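PDB 6LXU: L-methionine gamma-lyase from Fusobacterium nucleatum subsp. nucleatum, which belongs to the Cys/Met metabolism family of pyridoxal-phosphate-dependent enzymes and forms an assembly of four protein chains. Local coordinates for residues I84-G89 against I93-W98; D105-D110 against A119-G124; R275-F280 against V375-G380. All blocks are in the same frame, centred on the assembly; numbering follows the deposited sequence.

In the fold
The three interactions follow one another along the chain. Interactions 1 and 2 lie in the part of the fold built on the seven-stranded mixed sheet, with centres about 15 Å apart. They touch: L97 and I93 of helix 89-100 pack on L120 and M121 of helix 115-125. Both also meet the second subunit. Interaction 3 lies on the other side of the chain's centre from interaction 1. It belongs to the five-stranded sheet, where helix 263-282 packs against strand 374-378. Its centre is about 30 Å from interaction 1 and about 32 Å from interaction 2. The first two therefore form one continuous packed region, while the third joins its helix to a different sheet and touches neither.

Interaction 1. Residues I84-G89 against I93-W98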
# COMPACT_ATOMS: atom_id res chain seq x y z
N ILE A 84 22.09 1.08 5.44
CA ILE A 84 21.57 -0.07 4.71
C ILE A 84 20.28 -0.49 5.39
O ILE A 84 20.22 -0.57 6.62
CB ILE A 84 22.52 -1.27 4.73
CG1 ILE A 84 23.98 -0.86 4.58
CG2 ILE A 84 22.14 -2.26 3.64
CD1 ILE A 84 24.88 -2.02 4.86
N ALA A 85 19.26 -0.79 4.59
CA ALA A 85 17.97 -1.24 5.10
C ALA A 85 17.74 -2.71 4.78
O ALA A 85 18.13 -3.21 3.72
CB ALA A 85 16.85 -0.42 4.52
N MET A 86 17.06 -3.37 5.72
CA MET A 86 16.69 -4.78 5.61
C MET A 86 15.26 -4.95 6.09
O MET A 86 14.68 -4.08 6.72
CB MET A 86 17.62 -5.67 6.44
CG MET A 86 19.07 -5.66 6.00
SD MET A 86 20.00 -4.22 6.54
CE MET A 86 21.64 -4.77 6.08
N SER A 87 14.71 -6.14 5.82
CA SER A 87 13.31 -6.44 6.12
C SER A 87 13.05 -6.91 7.55
O SER A 87 11.92 -7.28 7.86
CB SER A 87 12.75 -7.42 5.11
OG SER A 87 13.48 -8.62 5.18
N SER A 88 14.05 -6.85 8.43
CA SER A 88 13.83 -6.94 9.88
C SER A 88 15.11 -6.51 10.58
O SER A 88 16.18 -6.50 9.98
CB SER A 88 13.47 -8.36 10.34
OG SER A 88 14.58 -9.23 10.21
N GLY A 89 14.99 -6.20 11.86
CA GLY A 89 16.16 -6.05 12.72
C GLY A 89 17.07 -7.25 12.69
O GLY A 89 18.31 -7.11 12.58
N ILE A 93 21.04 -7.40 11.67
CA ILE A 93 22.04 -8.03 12.53
C ILE A 93 22.75 -9.18 11.82
O ILE A 93 24.00 -9.23 11.75
CB ILE A 93 21.39 -8.48 13.85
CG1 ILE A 93 21.00 -7.25 14.69
CG2 ILE A 93 22.30 -9.40 14.67
CD1 ILE A 93 19.94 -7.55 15.73
N SER A 94 21.97 -10.11 11.26
CA SER A 94 22.54 -11.27 10.58
C SER A 94 23.31 -10.87 9.33
O SER A 94 24.41 -11.39 9.09
CB SER A 94 21.48 -12.33 10.28
OG SER A 94 20.49 -11.86 9.39
N SER A 95 22.78 -9.96 8.52
CA SER A 95 23.49 -9.56 7.32
C SER A 95 24.87 -9.01 7.67
O SER A 95 25.85 -9.27 6.99
CB SER A 95 22.75 -8.49 6.54
OG SER A 95 21.51 -8.96 6.01
N THR A 96 24.92 -8.22 8.74
CA THR A 96 26.18 -7.66 9.22
C THR A 96 27.14 -8.76 9.67
O THR A 96 28.30 -8.80 9.24
CB THR A 96 25.91 -6.65 10.36
OG1 THR A 96 25.13 -5.56 9.85
CG2 THR A 96 27.22 -6.10 10.91
N LEU A 97 26.67 -9.65 10.52
CA LEU A 97 27.54 -10.69 11.07
C LEU A 97 28.04 -11.67 10.01
O LEU A 97 29.23 -12.03 10.02
CB LEU A 97 26.83 -11.42 12.21
CG LEU A 97 26.59 -10.54 13.45
CD1 LEU A 97 25.70 -11.26 14.44
CD2 LEU A 97 27.88 -10.12 14.13
N TRP A 98 27.18 -12.07 9.08
CA TRP A 98 27.63 -12.97 8.01
C TRP A 98 28.66 -12.32 7.10
O TRP A 98 29.47 -13.03 6.47
CB TRP A 98 26.47 -13.49 7.15
CG TRP A 98 25.48 -14.38 7.84
CD1 TRP A 98 24.13 -14.23 7.83
CD2 TRP A 98 25.75 -15.56 8.63
NE1 TRP A 98 23.54 -15.24 8.53
CE2 TRP A 98 24.50 -16.06 9.06
CE3 TRP A 98 26.92 -16.23 9.04
CZ2 TRP A 98 24.38 -17.20 9.88
CZ3 TRP A 98 26.80 -17.38 9.88
CH2 TRP A 98 25.54 -17.85 10.28
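The flat peptide carbonyl of G89 meets I93 at its oxygen. I93 N donates to G89 O at 2.9 Å, the ordinary i to i+4 bond of a helix, with a C=O...N angle of 162°. The side chain of I93 adds to this meeting. Its CG1 comes within 3.4 Å of G89 O, and CD1, at the end of the extended arm, is 3.6 Å from G89 O. CG1 stands beside the backbone N of I93 (chi1 -69°), which keeps that branch close to the carbonyl. The ring of W98 takes no part here and stacks on W98 of the second subunit; its NE1 is bonded to M243 O of that subunit.

Here a strand runs into an N-capped helix in the large domain of a fold type I PLP enzyme. Strand 82-86 ends at M86, and helix 89-100 starts two residues after S87. S88 is the N-cap, and its OG binds G91 N. G89 N binds the phosphate oxygen OP1 of the modified lysine (LLP) at position 212. The first turn of the helix is thus tied to the cofactor, and the G89-I93 bond is part of that turn.

Further along the helix, S95 faces back towards the strand. The chain of M86 is bent at chi2 (78°), which brings its terminal methyl over S95. M86 CE lies 3.9 Å from S95 CB. M86 CG lies 4.1 Å from S95 OG, a loose van der Waals contact. The polar needs of S95 OG are met by G91 O within the helix and by T244 OG1 of helix 229-244.

Interaction 2. Residues D105-D110 against A119-G124; sequences DHVVTD and ALMNHG
V107 and M121 are the closest backbone pair, with CA atoms 8.5 Å apart, a strand facing a helix. They belong to a beta-alpha-beta unit made of strand 106-110, helix 115-125 and strand 131-135. Within this chain, strand 131-135 is the outermost strand on that side of the sheet. The helix is not quite regular: it has a wider pi-type turn at 120-124, where G124 N shares weak bonds with A119 O and L120 O.

M121 carries the contact from the helix. It is modelled in two conformers, and its SD and CE distances here belong to one of them. In that conformer CG leaves beside the backbone N (chi1 -67°), and the chain bends at chi2 (-71°). This lays the thioether across the side chain of V107, the two crossing at about a right angle. V107 presents one branch, CG1, which is anti to the backbone N. The sulfur SD of M121 lies 4.0 Å from V107 CG1, and M121 CE is 4.1 Å from the same methyl. The meeting is apolar.

T109, two residues along the same strand, also faces the helix. It uses its methyl here, while its hydroxyl OG1 is hydrogen-bonded to Y155 O of strand 151-157. That strand, with F134 of strand 131-135 and L97 of helix 89-100, also packs on M121, which is therefore enclosed between sheet and neighbouring helix. L120 turns to I93, S94 and L97, and to M243 of the second subunit. The looser touch is T109 CG2 to M121 CG, at 4.4 Å.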
# COMPACT_ATOMS: atom_id res chain seq x y z
N ASP A 105 36.75 -17.29 13.50
CA ASP A 105 36.69 -16.02 14.20
C ASP A 105 36.07 -16.22 15.57
O ASP A 105 35.39 -17.21 15.84
CB ASP A 105 35.84 -14.98 13.45
CG ASP A 105 36.51 -14.39 12.24
OD1 ASP A 105 37.74 -14.61 12.06
OD2 ASP A 105 35.83 -13.67 11.48
N HIS A 106 36.27 -15.21 16.41
CA HIS A 106 35.74 -15.16 17.76
C HIS A 106 34.91 -13.88 17.98
O HIS A 106 35.19 -12.83 17.39
CB HIS A 106 36.92 -15.26 18.75
CG HIS A 106 36.56 -15.14 20.20
ND1 HIS A 106 36.98 -14.08 20.98
CD2 HIS A 106 35.88 -15.97 21.03
CE1 HIS A 106 36.55 -14.25 22.21
NE2 HIS A 106 35.90 -15.39 22.28
N VAL A 107 33.90 -14.02 18.82
CA VAL A 107 32.98 -12.93 19.18
C VAL A 107 32.93 -12.84 20.70
O VAL A 107 32.81 -13.86 21.38
CB VAL A 107 31.55 -13.20 18.65
CG1 VAL A 107 30.56 -12.14 19.13
CG2 VAL A 107 31.56 -13.31 17.13
N VAL A 108 33.03 -11.61 21.21
CA VAL A 108 32.75 -11.32 22.61
C VAL A 108 31.45 -10.55 22.69
O VAL A 108 31.28 -9.54 22.00
CB VAL A 108 33.87 -10.48 23.27
CG1 VAL A 108 33.52 -10.09 24.70
CG2 VAL A 108 35.19 -11.24 23.23
N THR A 109 30.54 -11.01 23.52
CA THR A 109 29.25 -10.34 23.69
C THR A 109 28.70 -10.59 25.09
O THR A 109 29.39 -11.16 25.95
CB THR A 109 28.28 -10.72 22.54
OG1 THR A 109 27.16 -9.83 22.56
CG2 THR A 109 27.78 -12.15 22.67
N ASP A 110 27.47 -10.13 25.33
CA ASP A 110 26.86 -10.22 26.65
C ASP A 110 25.85 -11.35 26.66
O ASP A 110 25.29 -11.70 25.63
CB ASP A 110 26.18 -8.88 26.97
CG ASP A 110 26.03 -8.65 28.47
OD1 ASP A 110 25.16 -9.32 29.08
OD2 ASP A 110 26.76 -7.82 29.02
N ALA A 119 20.19 -16.28 20.43
CA ALA A 119 20.04 -17.55 19.73
C ALA A 119 20.92 -17.64 18.49
O ALA A 119 21.57 -18.67 18.24
CB ALA A 119 18.59 -17.80 19.37
N LEU A 120 20.97 -16.56 17.70
CA LEU A 120 21.86 -16.50 16.56
C LEU A 120 23.32 -16.70 16.98
O LEU A 120 24.05 -17.46 16.35
CB LEU A 120 21.70 -15.15 15.84
CG LEU A 120 22.69 -14.85 14.71
CD1 LEU A 120 22.63 -15.92 13.63
CD2 LEU A 120 22.40 -13.48 14.14
N MET A 121 23.72 -16.03 18.06
CA MET A 121 25.10 -16.14 18.57
C MET A 121 25.39 -17.55 19.10
O MET A 121 26.40 -18.17 18.73
CB MET A 121 25.35 -15.13 19.69
CG MET A 121 25.35 -13.67 19.27
SD MET A 121 26.77 -13.18 18.29
CE MET A 121 26.56 -11.41 18.36
N ASN A 122 24.53 -18.02 19.98
CA ASN A 122 24.80 -19.24 20.74
C ASN A 122 24.58 -20.52 19.95
O ASN A 122 25.32 -21.50 20.15
CB ASN A 122 23.91 -19.25 21.98
CG ASN A 122 24.31 -20.31 22.98
OD1 ASN A 122 25.47 -20.47 23.31
ND2 ASN A 122 23.32 -21.02 23.50
N HIS A 123 23.58 -20.53 19.07
CA HIS A 123 23.20 -21.73 18.31
C HIS A 123 23.43 -21.67 16.81
O HIS A 123 23.52 -22.73 16.18
CB HIS A 123 21.73 -22.08 18.58
CG HIS A 123 21.48 -22.54 19.98
ND1 HIS A 123 20.56 -21.95 20.82
CD2 HIS A 123 22.06 -23.52 20.71
CE1 HIS A 123 20.57 -22.56 21.99
NE2 HIS A 123 21.47 -23.53 21.94
N GLY A 124 23.48 -20.47 16.23
CA GLY A 124 23.62 -20.31 14.79
C GLY A 124 25.06 -20.16 14.37
O GLY A 124 25.59 -21.01 13.65

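Interaction 3. Residues R275-F280 against V375-G380; sequences RTIVDF and VRLSVG. With NO3 (nitrate ion), chain C.
I277 reaches from helix 263-282 to two side chains, L377 and V379, and meets each in a different way. It crosses L377 at about a right angle, with CG2 of I277 touching CD2 of L377 at 4.0 Å. It meets V379 tip to tip. There CD1 of I277 lies 3.7 Å from CG1 of V379 and 4.0 Å from CG2 of the same valine. The two branches of I277 divide the work: CG2 is anti to the backbone N, and CG1 is beside it (chi1 -66°) and carries CD1 to the valine.

L377 lies on strand 374-378, the middle strand of the five-stranded sheet, and V379 follows just beyond its end. Helix 263-282 covers this face of the sheet, and I387 of helix 384-396 adds to the cover over I277. Helix 263-282 also bonds to the residues just past the strand, since V379 O accepts from H270 ND1 and G380 O from N273 ND2.

R376, between V375 and L377, takes no part in the packing with the helix. A nitrate ion lies beside its guanidinium, roughly level with it, with a weak bond from R376 NH2 to nitrate O1 at 3.1 Å and an angle of 147°. S341 N and Q350 NE2 also bind the nitrate, while R376 NH1 binds N161 OD1. The nitrate is a likely relic of the crystallisation medium, and its donors are consistent with a site suited to a small anion. Methyls alone meet between 275-280 and 375-380, so this part of the contact rests on shape and burial, and the polar bonds of H270 and N273 lie one or two turns away along the helix.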
# COMPACT_ATOMS: atom_id res chain seq x y z
N ARG A 275 9.12 9.17 32.05
CA ARG A 275 9.70 9.68 33.30
C ARG A 275 8.62 9.88 34.36
O ARG A 275 8.83 9.57 35.55
CB ARG A 275 10.53 10.96 33.04
CG ARG A 275 11.88 10.61 32.42
CD ARG A 275 12.82 11.76 32.14
NE ARG A 275 12.70 12.25 30.76
CZ ARG A 275 11.93 13.26 30.36
NH1 ARG A 275 11.18 13.92 31.24
NH2 ARG A 275 11.90 13.61 29.07
N THR A 276 7.45 10.37 33.96
CA THR A 276 6.34 10.55 34.88
C THR A 276 5.82 9.22 35.40
O THR A 276 5.51 9.08 36.60
CB THR A 276 5.23 11.35 34.17
OG1 THR A 276 5.76 12.62 33.80
CG2 THR A 276 4.03 11.54 35.04
N ILE A 277 5.75 8.22 34.54
CA ILE A 277 5.31 6.89 34.95
C ILE A 277 6.34 6.23 35.87
O ILE A 277 5.95 5.55 36.83
CB ILE A 277 4.98 6.02 33.71
CG1 ILE A 277 3.76 6.61 32.99
CG2 ILE A 277 4.72 4.57 34.09
CD1 ILE A 277 3.62 6.13 31.57
N VAL A 278 7.62 6.43 35.61
CA VAL A 278 8.66 5.90 36.51
C VAL A 278 8.46 6.43 37.93
O VAL A 278 8.52 5.66 38.91
CB VAL A 278 10.08 6.24 36.01
CG1 VAL A 278 11.15 5.96 37.06
CG2 VAL A 278 10.38 5.46 34.75
N ASP A 279 8.22 7.73 38.07
CA ASP A 279 8.02 8.31 39.39
C ASP A 279 6.80 7.68 40.08
O ASP A 279 6.87 7.33 41.28
CB ASP A 279 7.86 9.82 39.31
CG ASP A 279 8.02 10.50 40.66
OD1 ASP A 279 9.11 10.37 41.25
OD2 ASP A 279 7.06 11.11 41.13
N PHE A 280 5.70 7.52 39.34
CA PHE A 280 4.51 6.87 39.86
C PHE A 280 4.79 5.44 40.32
O PHE A 280 4.43 5.04 41.44
CB PHE A 280 3.41 6.89 38.79
CG PHE A 280 2.26 5.99 39.07
CD1 PHE A 280 1.30 6.34 40.02
CD2 PHE A 280 2.12 4.77 38.42
CE1 PHE A 280 0.23 5.50 40.29
CE2 PHE A 280 1.06 3.94 38.69
CZ PHE A 280 0.12 4.30 39.62
N VAL A 375 7.52 -7.09 35.20
CA VAL A 375 6.64 -6.57 34.14
C VAL A 375 7.47 -5.61 33.30
O VAL A 375 8.23 -4.80 33.83
CB VAL A 375 5.41 -5.88 34.76
CG1 VAL A 375 4.53 -5.27 33.66
CG2 VAL A 375 4.63 -6.87 35.60
N ARG A 376 7.34 -5.73 31.97
CA ARG A 376 8.01 -4.83 31.02
C ARG A 376 6.98 -3.95 30.33
O ARG A 376 6.02 -4.45 29.74
CB ARG A 376 8.79 -5.62 29.97
CG ARG A 376 9.80 -4.74 29.25
CD ARG A 376 10.46 -5.41 28.08
NE ARG A 376 9.64 -5.26 26.89
CZ ARG A 376 10.07 -5.33 25.63
NH1 ARG A 376 11.36 -5.60 25.36
NH2 ARG A 376 9.22 -5.15 24.64
N LEU A 377 7.20 -2.64 30.41
CA LEU A 377 6.28 -1.65 29.87
C LEU A 377 6.98 -0.82 28.79
O LEU A 377 8.03 -0.21 29.03
CB LEU A 377 5.83 -0.74 31.00
CG LEU A 377 4.80 0.33 30.68
CD1 LEU A 377 3.47 -0.30 30.32
CD2 LEU A 377 4.63 1.27 31.85
N SER A 378 6.40 -0.82 27.58
CA SER A 378 6.80 0.10 26.51
C SER A 378 5.83 1.28 26.55
O SER A 378 4.66 1.15 26.16
CB SER A 378 6.72 -0.60 25.16
OG SER A 378 6.94 0.33 24.10
N VAL A 379 6.29 2.41 27.05
CA VAL A 379 5.42 3.55 27.23
C VAL A 379 5.10 4.19 25.87
O VAL A 379 6.02 4.52 25.11
CB VAL A 379 6.07 4.59 28.16
CG1 VAL A 379 5.24 5.86 28.27
CG2 VAL A 379 6.33 3.99 29.54
N GLY A 380 3.81 4.35 25.59
CA GLY A 380 3.34 4.95 24.35
C GLY A 380 3.13 6.44 24.46
O GLY A 380 3.71 7.12 25.31
N NO3 C . 10.19 -7.56 22.60
O1 NO3 C . 10.18 -6.48 22.03
O2 NO3 C . 11.30 -8.11 22.86
O3 NO3 C . 9.11 -8.13 22.92